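PDB 5YJE: protein HIRA from Homo sapiens, which cooperates with ASF1A to promote replication-independent chromatin assembly, binds histones and represses transcription, and is represented here by its C-terminal part. Local coordinates for residues 98-103 / 138-143; 103-108 / 143-148; 154-159 / 191-196; 88-93 / 116-121. All blocks are in the same frame, centred on the assembly; numbering follows the deposited sequence.

Contact 1 (98-103 / 138-143); sequences TAAGSC and LHCTGS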
loop_
_atom_site.group_PDB
_atom_site.type_symbol
_atom_site.label_atom_id
_atom_site.label_comp_id
_atom_site.label_asym_id
_atom_site.label_seq_id
_atom_site.Cartn_x
_atom_site.Cartn_y
_atom_site.Cartn_z
ATOM N N THR B 98 20.760 13.434 15.248
ATOM C CA THR B 98 19.694 13.926 16.117
ATOM C C THR B 98 18.999 12.728 16.734
ATOM O O THR B 98 19.320 11.580 16.435
ATOM C CB THR B 98 18.693 14.858 15.374
ATOM O OG1 THR B 98 17.707 15.334 16.295
ATOM C CG2 THR B 98 17.937 14.151 14.230
ATOM N N ALA B 99 18.015 13.003 17.582
ATOM C CA ALA B 99 17.367 11.938 18.326
ATOM C C ALA B 99 15.983 12.397 18.757
ATOM O O ALA B 99 15.702 13.593 18.822
ATOM C CB ALA B 99 18.215 11.523 19.539
ATOM N N ALA B 100 15.115 11.427 19.045
ATOM C CA ALA B 100 13.788 11.699 19.594
ATOM C C ALA B 100 13.369 10.481 20.406
ATOM O O ALA B 100 14.022 9.438 20.364
ATOM C CB ALA B 100 12.769 12.025 18.491
ATOM N N GLY B 101 12.285 10.614 21.159
ATOM C CA GLY B 101 11.865 9.529 22.023
ATOM C C GLY B 101 10.507 9.782 22.637
ATOM O O GLY B 101 10.051 10.925 22.751
ATOM N N SER B 102 9.869 8.687 23.040
ATOM C CA SER B 102 8.561 8.738 23.672
ATOM C C SER B 102 8.577 7.849 24.908
ATOM O O SER B 102 9.639 7.409 25.351
ATOM C CB SER B 102 7.467 8.286 22.703
ATOM O OG SER B 102 7.643 6.922 22.334
ATOM N N CYS B 103 7.405 7.565 25.469
ATOM C CA CYS B 103 7.341 6.567 26.527
ATOM C C CYS B 103 7.682 5.169 26.030
ATOM O O CYS B 103 7.927 4.280 26.850
ATOM C CB CYS B 103 5.949 6.561 27.144
ATOM S SG CYS B 103 4.636 6.205 25.918
ATOM N N LEU B 138 13.302 14.465 13.741
ATOM C CA LEU B 138 12.652 13.265 14.222
ATOM C C LEU B 138 11.586 13.643 15.231
ATOM O O LEU B 138 11.767 14.565 16.026
ATOM C CB LEU B 138 13.660 12.298 14.906
ATOM C CG LEU B 138 14.628 11.494 14.046
ATOM C CD1 LEU B 138 15.589 10.629 14.909
ATOM C CD2 LEU B 138 13.846 10.620 13.045
ATOM N N HIS B 139 10.491 12.889 15.218
ATOM C CA HIS B 139 9.470 12.968 16.252
ATOM C C HIS B 139 9.048 11.555 16.628
ATOM O O HIS B 139 9.076 10.649 15.787
ATOM C CB HIS B 139 8.223 13.748 15.792
ATOM C CG HIS B 139 8.510 15.120 15.272
ATOM N ND1 HIS B 139 9.226 15.346 14.113
ATOM C CD2 HIS B 139 8.154 16.343 15.740
ATOM C CE1 HIS B 139 9.316 16.651 13.902
ATOM N NE2 HIS B 139 8.671 17.276 14.872
ATOM N N CYS B 140 8.630 11.378 17.889
ATOM C CA CYS B 140 7.951 10.159 18.319
ATOM C C CYS B 140 6.722 10.496 19.141
ATOM O O CYS B 140 6.705 11.453 19.914
ATOM C CB CYS B 140 8.816 9.223 19.171
ATOM S SG CYS B 140 10.410 9.106 18.515
ATOM N N THR B 141 5.699 9.671 18.957
ATOM C CA THR B 141 4.503 9.663 19.775
ATOM C C THR B 141 4.185 8.198 19.978
ATOM O O THR B 141 3.915 7.492 19.002
ATOM C CB THR B 141 3.340 10.381 19.079
ATOM O OG1 THR B 141 3.707 11.729 18.771
ATOM C CG2 THR B 141 2.091 10.380 19.953
ATOM N N GLY B 142 4.239 7.735 21.217
ATOM C CA GLY B 142 4.071 6.305 21.423
ATOM C C GLY B 142 5.056 5.526 20.573
ATOM O O GLY B 142 6.260 5.804 20.553
ATOM N N SER B 143 4.547 4.559 19.832
ATOM C CA SER B 143 5.383 3.709 18.994
ATOM C C SER B 143 5.499 4.212 17.564
ATOM O O SER B 143 5.967 3.467 16.692
ATOM C CB SER B 143 4.836 2.282 19.004
ATOM O OG SER B 143 4.710 1.823 20.343
HETATM O O HOH W 1 14.910 16.285 15.577
#

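Contact 2 (103-108 / 143-148); sequences CDVVCV and SYVMAL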
loop_
_atom_site.group_PDB
_atom_site.type_symbol
_atom_site.label_atom_id
_atom_site.label_comp_id
_atom_site.label_asym_id
_atom_site.label_seq_id
_atom_site.Cartn_x
_atom_site.Cartn_y
_atom_site.Cartn_z
ATOM N N CYS B 103 7.405 7.565 25.469
ATOM C CA CYS B 103 7.341 6.567 26.527
ATOM C C CYS B 103 7.682 5.169 26.030
ATOM O O CYS B 103 7.927 4.280 26.850
ATOM C CB CYS B 103 5.949 6.561 27.144
ATOM S SG CYS B 103 4.636 6.205 25.918
ATOM N N ASP B 104 7.706 4.949 24.720
ATOM C CA ASP B 104 7.838 3.614 24.163
ATOM C C ASP B 104 9.138 3.396 23.422
ATOM O O ASP B 104 9.686 2.296 23.468
ATOM C CB ASP B 104 6.685 3.325 23.205
ATOM C CG ASP B 104 5.378 3.166 23.917
ATOM O OD1 ASP B 104 5.393 2.833 25.121
ATOM O OD2 ASP B 104 4.337 3.374 23.271
ATOM N N VAL B 105 9.648 4.407 22.719
ATOM C CA VAL B 105 10.822 4.220 21.886
ATOM C C VAL B 105 11.778 5.382 22.078
ATOM O O VAL B 105 11.419 6.451 22.562
ATOM C CB VAL B 105 10.489 4.078 20.381
ATOM C CG1 VAL B 105 9.296 3.159 20.157
ATOM C CG2 VAL B 105 10.262 5.422 19.771
ATOM N N VAL B 106 13.019 5.141 21.690
ATOM C CA VAL B 106 14.022 6.172 21.499
ATOM C C VAL B 106 14.602 5.905 20.129
ATOM O O VAL B 106 14.949 4.763 19.820
ATOM C CB VAL B 106 15.129 6.115 22.576
ATOM C CG1 VAL B 106 16.284 7.011 22.193
ATOM C CG2 VAL B 106 14.589 6.479 23.942
ATOM N N CYS B 107 14.705 6.918 19.298
ATOM C CA CYS B 107 15.295 6.677 17.996
ATOM C C CYS B 107 16.342 7.730 17.723
ATOM O O CYS B 107 16.291 8.836 18.265
ATOM C CB CYS B 107 14.240 6.661 16.890
ATOM S SG CYS B 107 13.197 8.061 17.006
ATOM N N VAL B 108 17.315 7.358 16.896
ATOM C CA VAL B 108 18.430 8.229 16.568
ATOM C C VAL B 108 18.602 8.211 15.065
ATOM O O VAL B 108 18.413 7.174 14.416
ATOM C CB VAL B 108 19.756 7.824 17.272
ATOM C CG1 VAL B 108 19.673 8.056 18.795
ATOM C CG2 VAL B 108 20.110 6.407 16.968
ATOM N N SER B 143 4.547 4.559 19.832
ATOM C CA SER B 143 5.383 3.709 18.994
ATOM C C SER B 143 5.499 4.212 17.564
ATOM O O SER B 143 5.967 3.467 16.692
ATOM C CB SER B 143 4.836 2.282 19.004
ATOM O OG SER B 143 4.710 1.823 20.343
ATOM N N TYR B 144 5.062 5.441 17.296
ATOM C CA TYR B 144 5.160 6.032 15.972
ATOM C C TYR B 144 6.425 6.876 15.879
ATOM O O TYR B 144 6.686 7.725 16.742
ATOM C CB TYR B 144 3.917 6.868 15.655
ATOM C CG TYR B 144 2.640 6.045 15.523
ATOM C CD1 TYR B 144 2.375 5.308 14.371
ATOM C CD2 TYR B 144 1.701 6.008 16.554
ATOM C CE1 TYR B 144 1.186 4.550 14.249
ATOM C CE2 TYR B 144 0.526 5.244 16.446
ATOM C CZ TYR B 144 0.273 4.526 15.293
ATOM O OH TYR B 144 -0.894 3.796 15.196
ATOM N N VAL B 145 7.214 6.621 14.841
ATOM C CA VAL B 145 8.436 7.356 14.563
ATOM C C VAL B 145 8.251 8.060 13.236
ATOM O O VAL B 145 7.859 7.434 12.246
ATOM C CB VAL B 145 9.674 6.433 14.526
ATOM C CG1 VAL B 145 10.925 7.234 14.136
ATOM C CG2 VAL B 145 9.872 5.766 15.885
ATOM N N MET B 146 8.524 9.356 13.223
ATOM C CA MET B 146 8.378 10.191 12.043
ATOM C C MET B 146 9.734 10.794 11.700
ATOM O O MET B 146 10.391 11.380 12.557
ATOM C CB MET B 146 7.333 11.287 12.278
ATOM C CG MET B 146 7.160 12.220 11.093
ATOM S SD MET B 146 5.782 13.400 11.230
ATOM C CE MET B 146 6.263 14.518 12.510
ATOM N N ALA B 147 10.150 10.644 10.452
ATOM C CA ALA B 147 11.374 11.249 9.956
ATOM C C ALA B 147 11.040 12.224 8.829
ATOM O O ALA B 147 10.353 11.857 7.864
ATOM C CB ALA B 147 12.349 10.172 9.474
ATOM N N LEU B 148 11.513 13.462 8.964
ATOM C CA LEU B 148 11.466 14.475 7.909
ATOM C C LEU B 148 12.879 14.658 7.364
ATOM O O LEU B 148 13.795 15.000 8.121
ATOM C CB LEU B 148 10.934 15.811 8.443
ATOM C CG LEU B 148 9.461 16.230 8.312
ATOM C CD1 LEU B 148 8.547 15.487 9.266
ATOM C CD2 LEU B 148 9.333 17.713 8.565
#

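Contact 3 (154-159 / 191-196); sequences LSVWDV and GIPVMN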
loop_
_atom_site.group_PDB
_atom_site.type_symbol
_atom_site.label_atom_id
_atom_site.label_comp_id
_atom_site.label_asym_id
_atom_site.label_seq_id
_atom_site.Cartn_x
_atom_site.Cartn_y
_atom_site.Cartn_z
ATOM N N LEU B 154 8.554 12.887 4.176
ATOM C CA LEU B 154 8.056 12.615 5.512
ATOM C C LEU B 154 7.720 11.138 5.578
ATOM O O LEU B 154 7.083 10.604 4.658
ATOM C CB LEU B 154 6.807 13.477 5.799
ATOM C CG LEU B 154 6.174 13.480 7.200
ATOM C CD1 LEU B 154 5.303 14.728 7.338
ATOM C CD2 LEU B 154 5.355 12.254 7.517
ATOM N N SER B 155 8.146 10.475 6.644
ATOM C CA SER B 155 7.843 9.062 6.834
ATOM C C SER B 155 7.358 8.832 8.253
ATOM O O SER B 155 7.780 9.512 9.197
ATOM C CB SER B 155 9.045 8.158 6.579
ATOM O OG SER B 155 9.458 8.183 5.229
ATOM N N VAL B 156 6.438 7.890 8.394
ATOM C CA VAL B 156 5.939 7.496 9.704
ATOM C C VAL B 156 5.898 5.981 9.734
ATOM O O VAL B 156 5.386 5.341 8.809
ATOM C CB VAL B 156 4.548 8.078 10.031
ATOM C CG1 VAL B 156 4.111 7.661 11.439
ATOM C CG2 VAL B 156 4.546 9.602 9.891
ATOM N N TRP B 157 6.467 5.411 10.781
ATOM C CA TRP B 157 6.437 3.981 10.997
ATOM C C TRP B 157 5.814 3.702 12.349
ATOM O O TRP B 157 6.036 4.440 13.317
ATOM C CB TRP B 157 7.832 3.376 10.934
ATOM C CG TRP B 157 8.501 3.503 9.615
ATOM C CD1 TRP B 157 8.372 2.668 8.537
ATOM C CD2 TRP B 157 9.453 4.505 9.239
ATOM N NE1 TRP B 157 9.175 3.102 7.501
ATOM C CE2 TRP B 157 9.850 4.228 7.909
ATOM C CE3 TRP B 157 10.009 5.603 9.897
ATOM C CZ2 TRP B 157 10.773 5.016 7.228
ATOM C CZ3 TRP B 157 10.928 6.392 9.222
ATOM C CH2 TRP B 157 11.303 6.092 7.904
ATOM N N ASP B 158 5.001 2.660 12.381
ATOM C CA ASP B 158 4.519 2.069 13.622
ATOM C C ASP B 158 5.559 1.024 13.998
ATOM O O ASP B 158 5.568 -0.076 13.450
ATOM C CB ASP B 158 3.129 1.473 13.403
ATOM C CG ASP B 158 2.551 0.817 14.641
ATOM O OD1 ASP B 158 3.293 0.474 15.584
ATOM O OD2 ASP B 158 1.327 0.590 14.648
ATOM N N VAL B 159 6.469 1.359 14.916
ATOM C CA VAL B 159 7.518 0.375 15.199
ATOM C C VAL B 159 6.974 -0.777 16.032
ATOM O O VAL B 159 7.549 -1.866 16.017
ATOM C CB VAL B 159 8.756 0.994 15.887
ATOM C CG1 VAL B 159 9.352 2.103 15.024
ATOM C CG2 VAL B 159 8.404 1.497 17.247
ATOM N N GLY B 191 -0.379 8.293 14.877
ATOM C CA GLY B 191 0.689 8.339 13.894
ATOM C C GLY B 191 0.351 9.166 12.676
ATOM O O GLY B 191 0.921 8.933 11.597
ATOM N N ILE B 192 -0.559 10.116 12.815
ATOM C CA ILE B 192 -0.960 10.999 11.732
ATOM C C ILE B 192 -0.145 12.284 11.828
ATOM O O ILE B 192 -0.106 12.898 12.906
ATOM C CB ILE B 192 -2.468 11.276 11.798
ATOM C CG1 ILE B 192 -3.197 9.938 11.624
ATOM C CG2 ILE B 192 -2.871 12.363 10.790
ATOM C CD1 ILE B 192 -4.640 10.067 11.226
ATOM N N PRO B 193 0.547 12.690 10.764
ATOM C CA PRO B 193 1.258 13.969 10.799
ATOM C C PRO B 193 0.356 15.136 10.428
ATOM O O PRO B 193 -0.452 15.077 9.496
ATOM C CB PRO B 193 2.381 13.779 9.764
ATOM C CG PRO B 193 1.829 12.781 8.789
ATOM C CD PRO B 193 0.781 11.953 9.506
ATOM N N VAL B 194 0.524 16.217 11.182
ATOM C CA VAL B 194 -0.199 17.466 11.001
ATOM C C VAL B 194 0.822 18.594 10.874
ATOM O O VAL B 194 1.748 18.700 11.688
ATOM C CB VAL B 194 -1.168 17.727 12.173
ATOM C CG1 VAL B 194 -2.004 18.941 11.907
ATOM C CG2 VAL B 194 -2.048 16.511 12.386
ATOM N N MET B 195 0.650 19.420 9.846
ATOM C CA MET B 195 1.465 20.592 9.557
ATOM C C MET B 195 0.569 21.817 9.706
ATOM O O MET B 195 -0.372 22.009 8.922
ATOM C CB MET B 195 2.045 20.496 8.148
ATOM C CG MET B 195 2.679 19.154 7.848
ATOM S SD MET B 195 4.428 19.081 8.300
ATOM C CE MET B 195 4.422 17.741 9.470
ATOM N N ASN B 196 0.842 22.623 10.727
ATOM C CA ASN B 196 0.146 23.879 10.957
ATOM C C ASN B 196 1.013 25.002 10.384
ATOM O O ASN B 196 2.089 25.303 10.928
ATOM C CB ASN B 196 -0.119 24.098 12.445
ATOM C CG ASN B 196 -1.405 24.843 12.695
ATOM O OD1 ASN B 196 -2.437 24.258 12.863
ATOM N ND2 ASN B 196 -1.357 26.151 12.633
#

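Contact 4 (88-93 / 116-121); sequences WETVLT and SVFSTC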
loop_
_atom_site.group_PDB
_atom_site.type_symbol
_atom_site.label_atom_id
_atom_site.label_comp_id
_atom_site.label_asym_id
_atom_site.label_seq_id
_atom_site.Cartn_x
_atom_site.Cartn_y
_atom_site.Cartn_z
ATOM N N TRP B 88 19.939 3.545 30.627
ATOM C CA TRP B 88 20.497 2.531 29.743
ATOM C C TRP B 88 21.430 3.190 28.731
ATOM O O TRP B 88 21.459 4.417 28.582
ATOM C CB TRP B 88 19.393 1.704 29.061
ATOM C CG TRP B 88 18.435 2.391 28.113
ATOM C CD1 TRP B 88 17.133 2.743 28.368
ATOM C CD2 TRP B 88 18.677 2.741 26.743
ATOM N NE1 TRP B 88 16.560 3.315 27.254
ATOM C CE2 TRP B 88 17.485 3.322 26.241
ATOM C CE3 TRP B 88 19.779 2.618 25.890
ATOM C CZ2 TRP B 88 17.374 3.785 24.927
ATOM C CZ3 TRP B 88 19.666 3.072 24.587
ATOM C CH2 TRP B 88 18.472 3.651 24.116
ATOM N N GLU B 89 22.247 2.375 28.065
ATOM C CA GLU B 89 23.096 2.914 27.016
ATOM C C GLU B 89 23.389 1.844 25.972
ATOM O O GLU B 89 23.025 0.679 26.123
ATOM C CB GLU B 89 24.382 3.525 27.585
ATOM C CG GLU B 89 25.272 2.613 28.375
ATOM C CD GLU B 89 26.447 3.378 28.984
ATOM O OE1 GLU B 89 26.193 4.272 29.820
ATOM O OE2 GLU B 89 27.625 3.123 28.616
ATOM N N THR B 90 24.008 2.277 24.878
ATOM C CA THR B 90 24.274 1.425 23.731
ATOM C C THR B 90 25.268 2.176 22.864
ATOM O O THR B 90 25.542 3.361 23.095
ATOM C CB THR B 90 22.982 1.061 22.953
ATOM O OG1 THR B 90 23.253 -0.014 22.064
ATOM C CG2 THR B 90 22.435 2.226 22.096
ATOM N N VAL B 91 25.804 1.474 21.861
ATOM C CA VAL B 91 26.734 2.069 20.911
ATOM C C VAL B 91 26.201 1.907 19.492
ATOM O O VAL B 91 25.452 0.976 19.173
ATOM C CB VAL B 91 28.149 1.466 21.018
ATOM C CG1 VAL B 91 28.773 1.823 22.359
ATOM C CG2 VAL B 91 28.096 -0.020 20.843
ATOM N N LEU B 92 26.611 2.831 18.635
ATOM C CA LEU B 92 26.314 2.814 17.216
ATOM C C LEU B 92 27.634 2.986 16.482
ATOM O O LEU B 92 28.618 3.448 17.059
ATOM C CB LEU B 92 25.311 3.932 16.834
ATOM C CG LEU B 92 23.922 3.602 17.394
ATOM C CD1 LEU B 92 23.675 4.237 18.736
ATOM C CD2 LEU B 92 22.801 3.901 16.393
ATOM N N THR B 93 27.660 2.593 15.210
ATOM C CA THR B 93 28.889 2.636 14.427
ATOM C C THR B 93 28.984 3.860 13.531
ATOM O O THR B 93 29.865 3.903 12.670
ATOM C CB THR B 93 29.042 1.352 13.577
ATOM O OG1 THR B 93 27.923 1.199 12.693
ATOM C CG2 THR B 93 29.144 0.122 14.466
ATOM N N SER B 116 17.968 4.453 13.573
ATOM C CA SER B 116 17.895 3.283 14.442
ATOM C C SER B 116 16.869 3.513 15.539
ATOM O O SER B 116 16.698 4.625 16.038
ATOM C CB SER B 116 19.254 2.938 15.055
ATOM O OG SER B 116 20.203 2.614 14.044
ATOM N N VAL B 117 16.157 2.455 15.889
ATOM C CA VAL B 117 15.036 2.545 16.810
ATOM C C VAL B 117 15.272 1.554 17.949
ATOM O O VAL B 117 15.528 0.366 17.707
ATOM C CB VAL B 117 13.698 2.291 16.084
ATOM C CG1 VAL B 117 12.525 2.347 17.056
ATOM C CG2 VAL B 117 13.526 3.311 14.929
ATOM N N PHE B 118 15.192 2.056 19.181
ATOM C CA PHE B 118 15.496 1.344 20.412
ATOM C C PHE B 118 14.286 1.338 21.339
ATOM O O PHE B 118 13.490 2.288 21.375
ATOM C CB PHE B 118 16.696 1.972 21.135
ATOM C CG PHE B 118 17.955 1.882 20.357
ATOM C CD1 PHE B 118 18.326 2.895 19.492
ATOM C CD2 PHE B 118 18.756 0.747 20.450
ATOM C CE1 PHE B 118 19.488 2.789 18.740
ATOM C CE2 PHE B 118 19.905 0.624 19.695
ATOM C CZ PHE B 118 20.286 1.653 18.848
ATOM N N SER B 119 14.157 0.245 22.089
ATOM C CA SER B 119 13.070 0.107 23.044
ATOM C C SER B 119 13.271 1.049 24.225
ATOM O O SER B 119 14.312 1.697 24.390
ATOM C CB SER B 119 12.977 -1.330 23.558
ATOM O OG SER B 119 13.976 -1.576 24.544
ATOM N N THR B 120 12.249 1.087 25.075
ATOM C CA THR B 120 12.270 1.983 26.220
ATOM C C THR B 120 13.396 1.636 27.184
ATOM O O THR B 120 13.962 2.528 27.828
ATOM C CB THR B 120 10.903 1.955 26.901
ATOM O OG1 THR B 120 10.996 2.561 28.194
ATOM C CG2 THR B 120 10.372 0.523 27.006
ATOM N N CYS B 121 13.776 0.361 27.268
ATOM C CA CYS B 121 14.923 -0.025 28.082
ATOM C C CYS B 121 16.134 -0.440 27.235
ATOM O O CYS B 121 16.978 -1.221 27.695
ATOM C CB CYS B 121 14.526 -1.128 29.066
ATOM S SG CYS B 121 14.201 -2.698 28.297
#

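Contact 1 (98-103 / 138-143)
The Gly142 carbonyl group takes a hydrogen bond from Ser102 OG at 2.5 Å, the donor tilted 20° out of the carbonyl plane with a C=O...OG angle of 129°, while the Gly101 peptide nitrogen, Gly101 N, has Cys140 SG 3.6 Å away. Ser102 reaches its acceptor with OG lodged between its own backbone N and carbonyl carbon (chi1 64°). The same OG is bonded to the backbone nitrogens of Asp104 and Val105, so one hydroxyl joins the tight turn after strand 96-101 to the neighbouring turn at Gly142. Between the ends the contact is apolar. Ala100 CB sits 3.7 Å from Leu138 CB and 3.8 Å from Cys140 SG, the methyl touching both side chains, and Leu138 CD1 reaches back to Ala99 CA at 4.1 Å. At the far end a water bridges Thr98 OG1 and Leu138 N, 3.0 Å from each. Strands 96-101 and 135-141 run nearly parallel. They are the first strands of two successive four-stranded antiparallel meanders that pack side by side in the manner of beta-propeller blades, consistent with the family's clan. With no backbone hydrogen bond crossing between the segments, the pairing rests on apolar packing of Ala100 against Leu138 and Cys140, secured by the serine bond at one end and a water at the other.

Contact 2 (103-108 / 143-148)
Val105 and Val145 meet between the second strands of two adjoining antiparallel meanders, packed together like blades of a beta-propeller. Apolar contacts carry most of the interface. Val105 CG2 lies 3.9 Å from Val145 CG2, the two side chains meeting at a slant, and the other branch of Val105, CG1, rests against Ser143 CA at 4.1 Å. Val145 uses both of its methyls: with CG1 anti to the backbone N (chi1 176°), that branch extends to Cys107 SG at 3.8 Å, while CG2 meets the valine and also lies near the cysteine sulfur. Cys107 also packs on Cys140 of strand 135-141, and both valines touch Val159, so the apolar patch continues past the two segments and is buried.

The polar part sits at the turns where the strands begin. Ser143 OG donates a weak hydrogen bond to Asp104 OD2 at 3.3 Å, a long link at the more exposed margin of the contact. Backbone pairing within each sheet, Cys107 with Ala100 on one side and Val145 with Trp157 on the other, fixes the rows that face each other. Asp104 CB also comes 3.8 Å from the same serine oxygen, Ser143 OG.

Contact 3 (154-159 / 191-196)
Strands 154-158 and 193-196 run roughly antiparallel, at 145° between their local directions and with axes 9.9 Å apart at closest approach; the nearest alpha carbons are Val156 CA and Gly191 CA, 6.8 Å apart. This spacing belongs to two sheets packed face to face: the third strand of one antiparallel meander lies against the second strand of the next, as between neighbouring propeller blades. Side chains fill the gap, and no hydrogen bond crosses it.

Leu154 makes the apolar contacts with both Pro193 and Met195. Its CG stands anti to the backbone N (chi1 -174°), which carries both methyls out to the opposite sheet. CD2 lies 3.8 Å from Pro193 CG, the leucine slanting across the proline ring, and CD1 meets Met195 CE tip to tip, also at 3.8 Å. The methionine chain bends at chi2 (-89°) and again at chi3, bringing its methyl to this point. Pro193 also touches Met146 of the first sheet and Phe205 of its own, so the cluster is closed in and buried.

Val156 packs beside it, with CG2 4.3 Å from Pro193 CG. The next residue, Trp157, turns away from this interface toward another copy of the protein: its NE1 hydrogen-bonds Leu209 O of the second subunit. One strand thus serves the sheet packing on one face and subunit association on the other. At the loop end, Val156 CG1 comes to 3.4 Å from the backbone oxygen Gly191 O.

Contact 4 (88-93 / 116-121)
Trp88 reaches from the last strand of the first antiparallel meander to the third strand and following turn of the second, joining two sheets stacked face to face like propeller blades. Its CB lies 4.0 Å from Cys121 O, and chi1 of 64° swings the indole over the turn. CG and CD1 follow, both close to Cys121 C, which lies over one face of the ring and toward its rim, 3.5 Å from CD1. Trp88 CD1 is also 3.2 Å from Thr120 O. NE1 then gives a weak hydrogen bond to Thr120 O, 2.8 Å away near the ring plane but bent, with an N-H...O angle of 122°. Beyond it CZ2 passes Ser119 O at 3.7 Å, and at the tip CH2 touches Phe118 CB at 3.9 Å, the two aromatic side chains crossing nearly at right angles.

Phe118 is in turn enclosed by the same strand that bears Trp88. Thr90 CG2 rests over its face in a CH-pi contact, 4.2 Å from the ring centroid and 26° off the normal, while Leu92 CD2 approaches the edge near CZ. The same threonine methyl lies at the edge of the indole, so it fits between the two rings. Leu79 of the first sheet backs both Trp88 and Phe118.

The turn also faces another subunit: Ser119 OG bonds to Glu315 of the second subunit, which Thr120 and Cys121 touch as well. At the other end of the contact Ser116 OG, bonded to Arg124, has Leu92 CD2 at 3.7 Å.

The contacts follow a row of antiparallel meanders. Contact 4 joins the first sheet to the second, contacts 1 and 2 join the second to the third, and contact 3 joins the third to the fourth. Contacts 1 and 2 have centres about 3 Å apart and use adjacent strands of the same two sheets; contact 4 is about 12 to 13 Å from them, contact 3 about 10 to 11 Å, and contacts 3 and 4 are about 22 Å apart. Along the chain contacts 4, 1 and 2 alternate their segments, whereas contact 3 follows. Contacts 3 and 4 also border the second subunit, consistent with the trimerization that HIRA activity requires.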